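Local coordinates for protein elastinolytic metalloprotease (Pseudoalteromonas sp. CF6-2, PDB 6IK4) that probably acts as a zinc-dependent M23-family metalloendopeptidase with elastinolytic activity, linked to attack on Gram-positive bacteria, at residues T46-I57 with D89-Y100. Residues are numbered along the deposited sequence; the frame is centred on the assembly and turned at random.
Sequences TPWVQAAHGGVI and DTVQPGTLLGRY
Arg99 sets CG anti to its carbonyl carbon (chi1 -65°) and bends at CD (chi3 57°), which carries its aliphatic part over Trp48 while the guanidinium turns back to Thr46. CG sits over the indole, 3.5 Å from the centroid of the five-membered ring and 17° off its normal, a CH-pi contact. Arg99 NH2 donates to Thr46 OG1 (3.0 Å), which lies tilted from the guanidinium plane, and NE makes a weak, bent bond to Thr46 O. Thr46 OG1, standing between its own backbone N and carbonyl carbon, also donates to Tyr100 O at 2.8 Å, so one hydroxyl links the guanidinium to the strand backbone. A serine in place of Arg99 would probably leave Thr46 OG1 without this donor and uncover the indole face. Pro47 packs over one face of the Tyr100 ring, CD to CZ 3.3 Å, and Val49 CG2 meets the ring edge. Tyr100 OH bonds to Asn37 N, and its side chain lies about 5 Å from those of His79 and His118, the predicted catalytic residues.

The backbones run antiparallel: Val49 N to Gly98 O is 2.8 Å, and Leu97 N returns to Val49 O. At the type II turn Gln92–Thr95, Ala51 N donates to Thr95 O (2.8 Å) while its O accepts from Gly94 N. Farther along, Gly55 and Val91 form a hydrogen-bonded pair, and Ile57 CD1 reaches Leu97 CD2 at 3.9 Å. Polar bonds thus fasten the loop before strand 48-50 to the end of strand 96-100, nearer the predicted active site, and apolar Ile57–Leu97 contact joins two strand pairs of the M23 sheet.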
ATOM      1  N   THR A  46      11.194  -8.412   8.083  1.00 18.95           N
ATOM      2  CA  THR A  46      10.071  -7.677   7.495  1.00 15.68           C
ATOM      3  C   THR A  46       8.827  -8.562   7.379  1.00 21.81           C
ATOM      4  O   THR A  46       8.933  -9.775   7.180  1.00 17.10           O
ATOM      5  CB  THR A  46      10.449  -7.129   6.124  1.00 15.55           C
ATOM      6  OG1 THR A  46      11.000  -8.177   5.312  1.00 17.96           O
ATOM      7  CG2 THR A  46      11.456  -5.991   6.258  1.00 16.52           C
ATOM      8  N   PRO A  47       7.632  -7.976   7.495  1.00 17.46           N
ATOM      9  CA  PRO A  47       6.408  -8.780   7.572  1.00 14.72           C
ATOM     10  C   PRO A  47       5.883  -9.179   6.200  1.00 18.03           C
ATOM     11  O   PRO A  47       6.305  -8.669   5.162  1.00 15.78           O
ATOM     12  CB  PRO A  47       5.418  -7.837   8.263  1.00 18.40           C
ATOM     13  CG  PRO A  47       5.847  -6.479   7.763  1.00 16.88           C
ATOM     14  CD  PRO A  47       7.361  -6.551   7.764  1.00 12.91           C
ATOM     15  N   TRP A  48       4.918 -10.098   6.227  1.00 13.84           N
ATOM     16  CA  TRP A  48       4.139 -10.421   5.044  1.00 15.20           C
ATOM     17  C   TRP A  48       3.037  -9.386   4.855  1.00 14.13           C
ATOM     18  O   TRP A  48       2.519  -8.815   5.827  1.00 15.93           O
ATOM     19  CB  TRP A  48       3.540 -11.829   5.157  1.00 18.48           C
ATOM     20  CG  TRP A  48       4.607 -12.897   5.204  1.00 17.82           C
ATOM     21  CD1 TRP A  48       5.315 -13.295   6.300  1.00 25.03           C
ATOM     22  CD2 TRP A  48       5.111 -13.663   4.101  1.00 17.27           C
ATOM     23  NE1 TRP A  48       6.226 -14.268   5.951  1.00 28.30           N
ATOM     24  CE2 TRP A  48       6.119 -14.514   4.606  1.00 21.97           C
ATOM     25  CE3 TRP A  48       4.808 -13.712   2.735  1.00 15.81           C
ATOM     26  CZ2 TRP A  48       6.822 -15.410   3.794  1.00 24.17           C
ATOM     27  CZ3 TRP A  48       5.516 -14.602   1.923  1.00 14.77           C
ATOM     28  CH2 TRP A  48       6.506 -15.441   2.460  1.00 20.51           C
ATOM     29  N   VAL A  49       2.693  -9.144   3.589  1.00 13.23           N
ATOM     30  CA  VAL A  49       1.709  -8.137   3.187  1.00 12.49           C
ATOM     31  C   VAL A  49       0.466  -8.871   2.700  1.00 14.30           C
ATOM     32  O   VAL A  49       0.572  -9.788   1.875  1.00 14.12           O
ATOM     33  CB  VAL A  49       2.275  -7.221   2.085  1.00 14.81           C
ATOM     34  CG1 VAL A  49       1.263  -6.151   1.682  1.00 13.87           C
ATOM     35  CG2 VAL A  49       3.578  -6.552   2.541  1.00 13.31           C
ATOM     36  N   GLN A  50      -0.706  -8.477   3.203  1.00 12.13           N
ATOM     37  CA  GLN A  50      -1.969  -9.115   2.840  1.00 12.33           C
ATOM     38  C   GLN A  50      -2.644  -8.360   1.698  1.00 14.84           C
ATOM     39  O   GLN A  50      -2.576  -7.132   1.622  1.00 13.01           O
ATOM     40  CB  GLN A  50      -2.929  -9.160   4.035  1.00 11.20           C
ATOM     41  CG  GLN A  50      -2.411  -9.976   5.218  1.00 14.23           C
ATOM     42  CD  GLN A  50      -3.275  -9.827   6.450  1.00 18.83           C
ATOM     43  OE1 GLN A  50      -4.429  -9.391   6.373  1.00 17.54           O
ATOM     44  NE2 GLN A  50      -2.719 -10.189   7.602  1.00 18.98           N
ATOM     45  N   ALA A  51      -3.314  -9.106   0.815  1.00 11.53           N
ATOM     46  CA  ALA A  51      -4.129  -8.475  -0.220  1.00 13.74           C
ATOM     47  C   ALA A  51      -5.222  -7.618   0.417  1.00 11.45           C
ATOM     48  O   ALA A  51      -5.984  -8.095   1.270  1.00 13.94           O
ATOM     49  CB  ALA A  51      -4.761  -9.536  -1.130  1.00  9.65           C
ATOM     50  N   ALA A  52      -5.298  -6.349  -0.009  1.00 11.01           N
ATOM     51  CA  ALA A  52      -6.293  -5.406   0.502  1.00 11.11           C
ATOM     52  C   ALA A  52      -7.713  -5.760   0.074  1.00 12.72           C
ATOM     53  O   ALA A  52      -8.668  -5.227   0.653  1.00 11.65           O
ATOM     54  CB  ALA A  52      -5.965  -3.983   0.026  1.00 12.13           C
ATOM     55  N   HIS A  53      -7.860  -6.646  -0.905  1.00 11.58           N
ATOM     56  CA  HIS A  53      -9.140  -7.057  -1.483  1.00 13.30           C
ATOM     57  C   HIS A  53      -8.857  -8.254  -2.388  1.00 14.93           C
ATOM     58  O   HIS A  53      -7.702  -8.623  -2.605  1.00  9.99           O
ATOM     59  CB  HIS A  53      -9.774  -5.923  -2.285  1.00  9.78           C
ATOM     60  CG  HIS A  53      -8.891  -5.436  -3.391  1.00 12.86           C
ATOM     61  ND1 HIS A  53      -8.818  -6.058  -4.621  1.00  9.61           N
ATOM     62  CD2 HIS A  53      -7.985  -4.432  -3.422  1.00 10.48           C
ATOM     63  CE1 HIS A  53      -7.924  -5.438  -5.372  1.00 12.34           C
ATOM     64  NE2 HIS A  53      -7.403  -4.448  -4.666  1.00 12.45           N
ATOM     65  N   GLY A  54      -9.928  -8.847  -2.937  1.00 11.80           N
ATOM     66  CA  GLY A  54      -9.772  -9.967  -3.846  1.00 14.86           C
ATOM     67  C   GLY A  54      -9.610  -9.547  -5.302  1.00 12.00           C
ATOM     68  O   GLY A  54      -9.890  -8.406  -5.679  1.00 12.95           O
ATOM     69  N   GLY A  55      -9.119 -10.472  -6.120  1.00 13.90           N
ATOM     70  CA  GLY A  55      -8.990 -10.202  -7.536  1.00 14.53           C
ATOM     71  C   GLY A  55      -7.953 -11.090  -8.202  1.00 13.68           C
ATOM     72  O   GLY A  55      -7.491 -12.082  -7.638  1.00 16.15           O
ATOM     73  N   VAL A  56      -7.609 -10.699  -9.433  1.00 13.72           N
ATOM     74  CA  VAL A  56      -6.689 -11.439 -10.295  1.00 11.68           C
ATOM     75  C   VAL A  56      -5.303 -10.819 -10.195  1.00 16.02           C
ATOM     76  O   VAL A  56      -5.160  -9.588 -10.185  1.00 14.27           O
ATOM     77  CB  VAL A  56      -7.186 -11.439 -11.755  1.00 12.15           C
ATOM     78  CG1 VAL A  56      -6.283 -12.299 -12.630  1.00 20.53           C
ATOM     79  CG2 VAL A  56      -8.618 -11.962 -11.813  1.00 18.88           C
ATOM     80  N   ILE A  57      -4.278 -11.673 -10.144  1.00 12.82           N
ATOM     81  CA  ILE A  57      -2.898 -11.245  -9.951  1.00 11.61           C
ATOM     82  C   ILE A  57      -2.266 -10.865 -11.281  1.00 19.73           C
ATOM     83  O   ILE A  57      -2.439 -11.559 -12.293  1.00 17.28           O
ATOM     84  CB  ILE A  57      -2.087 -12.372  -9.281  1.00 14.87           C
ATOM     85  CG1 ILE A  57      -2.551 -12.604  -7.843  1.00 13.27           C
ATOM     86  CG2 ILE A  57      -0.571 -12.107  -9.383  1.00 13.35           C
ATOM     87  CD1 ILE A  57      -2.138 -11.498  -6.878  1.00 14.25           C
ATOM     88  N   ASP A  89      -3.464 -15.843 -11.384  1.00 15.94           N
ATOM     89  CA  ASP A  89      -3.934 -16.424 -10.132  1.00 17.02           C
ATOM     90  C   ASP A  89      -4.997 -15.525  -9.508  1.00 21.16           C
ATOM     91  O   ASP A  89      -5.035 -14.314  -9.745  1.00 16.47           O
ATOM     92  CB  ASP A  89      -2.774 -16.610  -9.143  1.00 17.49           C
ATOM     93  CG  ASP A  89      -1.846 -17.757  -9.529  1.00 31.78           C
ATOM     94  OD1 ASP A  89      -2.258 -18.607 -10.358  1.00 24.13           O
ATOM     95  OD2 ASP A  89      -0.699 -17.797  -9.012  1.00 22.79           O
ATOM     96  N   THR A  90      -5.876 -16.133  -8.714  1.00 18.58           N
ATOM     97  CA  THR A  90      -6.915 -15.419  -7.985  0.66 19.30           C
ATOM     98  C   THR A  90      -6.575 -15.420  -6.498  1.00 21.15           C
ATOM     99  O   THR A  90      -6.130 -16.439  -5.959  1.00 19.07           O
ATOM    100  CB  THR A  90      -8.288 -16.066  -8.233  0.66 21.37           C
ATOM    101  OG1 THR A  90      -8.692 -15.824  -9.592  0.66 25.71           O
ATOM    102  CG2 THR A  90      -9.343 -15.510  -7.298  0.66 17.06           C
ATOM    103  N   VAL A  91      -6.762 -14.273  -5.840  1.00 13.91           N
ATOM    104  CA  VAL A  91      -6.577 -14.193  -4.398  1.00 15.71           C
ATOM    105  C   VAL A  91      -7.833 -13.600  -3.774  1.00 17.68           C
ATOM    106  O   VAL A  91      -8.671 -12.999  -4.449  1.00 13.38           O
ATOM    107  CB  VAL A  91      -5.333 -13.372  -3.994  1.00 16.42           C
ATOM    108  CG1 VAL A  91      -4.062 -14.052  -4.503  1.00 18.47           C
ATOM    109  CG2 VAL A  91      -5.433 -11.945  -4.528  1.00 14.26           C
ATOM    110  N   GLN A  92      -7.948 -13.795  -2.471  1.00 15.53           N
ATOM    111  CA  GLN A  92      -9.005 -13.291  -1.619  1.00 16.25           C
ATOM    112  C   GLN A  92      -8.473 -12.165  -0.753  1.00 17.97           C
ATOM    113  O   GLN A  92      -7.255 -12.046  -0.547  1.00 14.02           O
ATOM    114  CB  GLN A  92      -9.539 -14.412  -0.713  1.00 16.36           C
ATOM    115  CG  GLN A  92      -9.980 -15.652  -1.452  1.00 23.57           C
ATOM    116  CD  GLN A  92     -11.148 -15.380  -2.355  1.00 32.48           C
ATOM    117  OE1 GLN A  92     -12.132 -14.769  -1.938  1.00 43.43           O
ATOM    118  NE2 GLN A  92     -11.056 -15.832  -3.605  1.00 33.81           N
ATOM    119  N   PRO A  93      -9.355 -11.319  -0.217  1.00 16.25           N
ATOM    120  CA  PRO A  93      -8.925 -10.355   0.800  1.00 16.02           C
ATOM    121  C   PRO A  93      -8.163 -11.076   1.897  1.00 18.29           C
ATOM    122  O   PRO A  93      -8.596 -12.120   2.385  1.00 18.22           O
ATOM    123  CB  PRO A  93     -10.246  -9.778   1.319  1.00 14.25           C
ATOM    124  CG  PRO A  93     -11.215 -10.010   0.209  1.00 16.12           C
ATOM    125  CD  PRO A  93     -10.819 -11.315  -0.390  1.00 15.47           C
ATOM    126  N   GLY A  94      -7.005 -10.533   2.264  1.00 13.47           N
ATOM    127  CA  GLY A  94      -6.204 -11.105   3.322  1.00 14.28           C
ATOM    128  C   GLY A  94      -5.122 -12.070   2.872  1.00 16.17           C
ATOM    129  O   GLY A  94      -4.217 -12.364   3.660  1.00 14.77           O
ATOM    130  N   THR A  95      -5.171 -12.553   1.631  1.00 12.47           N
ATOM    131  CA  THR A  95      -4.180 -13.516   1.159  1.00 15.10           C
ATOM    132  C   THR A  95      -2.767 -12.952   1.276  1.00 14.03           C
ATOM    133  O   THR A  95      -2.509 -11.809   0.886  1.00 13.74           O
ATOM    134  CB  THR A  95      -4.474 -13.879  -0.298  1.00 20.41           C
ATOM    135  OG1 THR A  95      -5.769 -14.488  -0.386  1.00 15.37           O
ATOM    136  CG2 THR A  95      -3.430 -14.838  -0.828  1.00 19.85           C
ATOM    137  N   LEU A  96      -1.849 -13.757   1.814  1.00 12.53           N
ATOM    138  CA  LEU A  96      -0.439 -13.363   1.913  1.00 14.06           C
ATOM    139  C   LEU A  96       0.186 -13.299   0.520  1.00 16.13           C
ATOM    140  O   LEU A  96       0.388 -14.337  -0.117  1.00 15.71           O
ATOM    141  CB  LEU A  96       0.319 -14.358   2.791  1.00 11.11           C
ATOM    142  CG  LEU A  96      -0.206 -14.473   4.220  1.00 16.79           C
ATOM    143  CD1 LEU A  96       0.639 -15.461   5.023  1.00 21.87           C
ATOM    144  CD2 LEU A  96      -0.225 -13.100   4.899  1.00 21.15           C
ATOM    145  N   LEU A  97       0.531 -12.088   0.053  1.00 11.50           N
ATOM    146  CA  LEU A  97       1.071 -11.921  -1.297  1.00 12.43           C
ATOM    147  C   LEU A  97       2.578 -12.149  -1.357  1.00 13.11           C
ATOM    148  O   LEU A  97       3.109 -12.529  -2.408  1.00 13.34           O
ATOM    149  CB  LEU A  97       0.757 -10.504  -1.811  1.00 12.94           C
ATOM    150  CG  LEU A  97      -0.732 -10.191  -2.012  1.00 12.59           C
ATOM    151  CD1 LEU A  97      -0.956  -8.710  -2.375  1.00 15.25           C
ATOM    152  CD2 LEU A  97      -1.323 -11.115  -3.092  1.00 13.58           C
ATOM    153  N   GLY A  98       3.267 -11.898  -0.260  1.00 14.87           N
ATOM    154  CA  GLY A  98       4.712 -11.810  -0.241  1.00 11.64           C
ATOM    155  C   GLY A  98       5.108 -10.984   0.966  1.00 13.61           C
ATOM    156  O   GLY A  98       4.268 -10.575   1.766  1.00 16.85           O
ATOM    157  N   ARG A  99       6.408 -10.764   1.098  1.00 11.80           N
ATOM    158  CA  ARG A  99       6.923  -9.840   2.107  1.00 13.27           C
ATOM    159  C   ARG A  99       7.317  -8.539   1.428  1.00 13.07           C
ATOM    160  O   ARG A  99       7.590  -8.516   0.228  1.00 15.99           O
ATOM    161  CB  ARG A  99       8.143 -10.427   2.835  1.00 18.57           C
ATOM    162  CG  ARG A  99       7.846 -11.653   3.671  1.00 18.55           C
ATOM    163  CD  ARG A  99       9.124 -12.333   4.177  1.00 19.82           C
ATOM    164  NE  ARG A  99       9.979 -11.439   4.957  1.00 25.38           N
ATOM    165  CZ  ARG A  99      11.186 -11.773   5.423  1.00 39.72           C
ATOM    166  NH1 ARG A  99      11.685 -12.986   5.193  1.00 33.00           N
ATOM    167  NH2 ARG A  99      11.896 -10.899   6.127  1.00 37.19           N
ATOM    168  N   TYR A 100       7.354  -7.439   2.184  1.00 13.83           N
ATOM    169  CA  TYR A 100       8.089  -6.315   1.626  1.00 14.19           C
ATOM    170  C   TYR A 100       9.558  -6.551   1.922  1.00 16.47           C
ATOM    171  O   TYR A 100       9.908  -7.157   2.937  1.00 13.88           O
ATOM    172  CB  TYR A 100       7.598  -4.936   2.098  1.00 10.36           C
ATOM    173  CG  TYR A 100       7.617  -4.526   3.559  1.00 12.82           C
ATOM    174  CD1 TYR A 100       8.803  -4.187   4.213  1.00 11.27           C
ATOM    175  CD2 TYR A 100       6.419  -4.348   4.247  1.00 13.73           C
ATOM    176  CE1 TYR A 100       8.792  -3.762   5.544  1.00 10.03           C
ATOM    177  CE2 TYR A 100       6.398  -3.916   5.559  1.00 11.79           C
ATOM    178  CZ  TYR A 100       7.582  -3.620   6.200  1.00 10.60           C
ATOM    179  OH  TYR A 100       7.541  -3.196   7.510  1.00 14.17           O
TER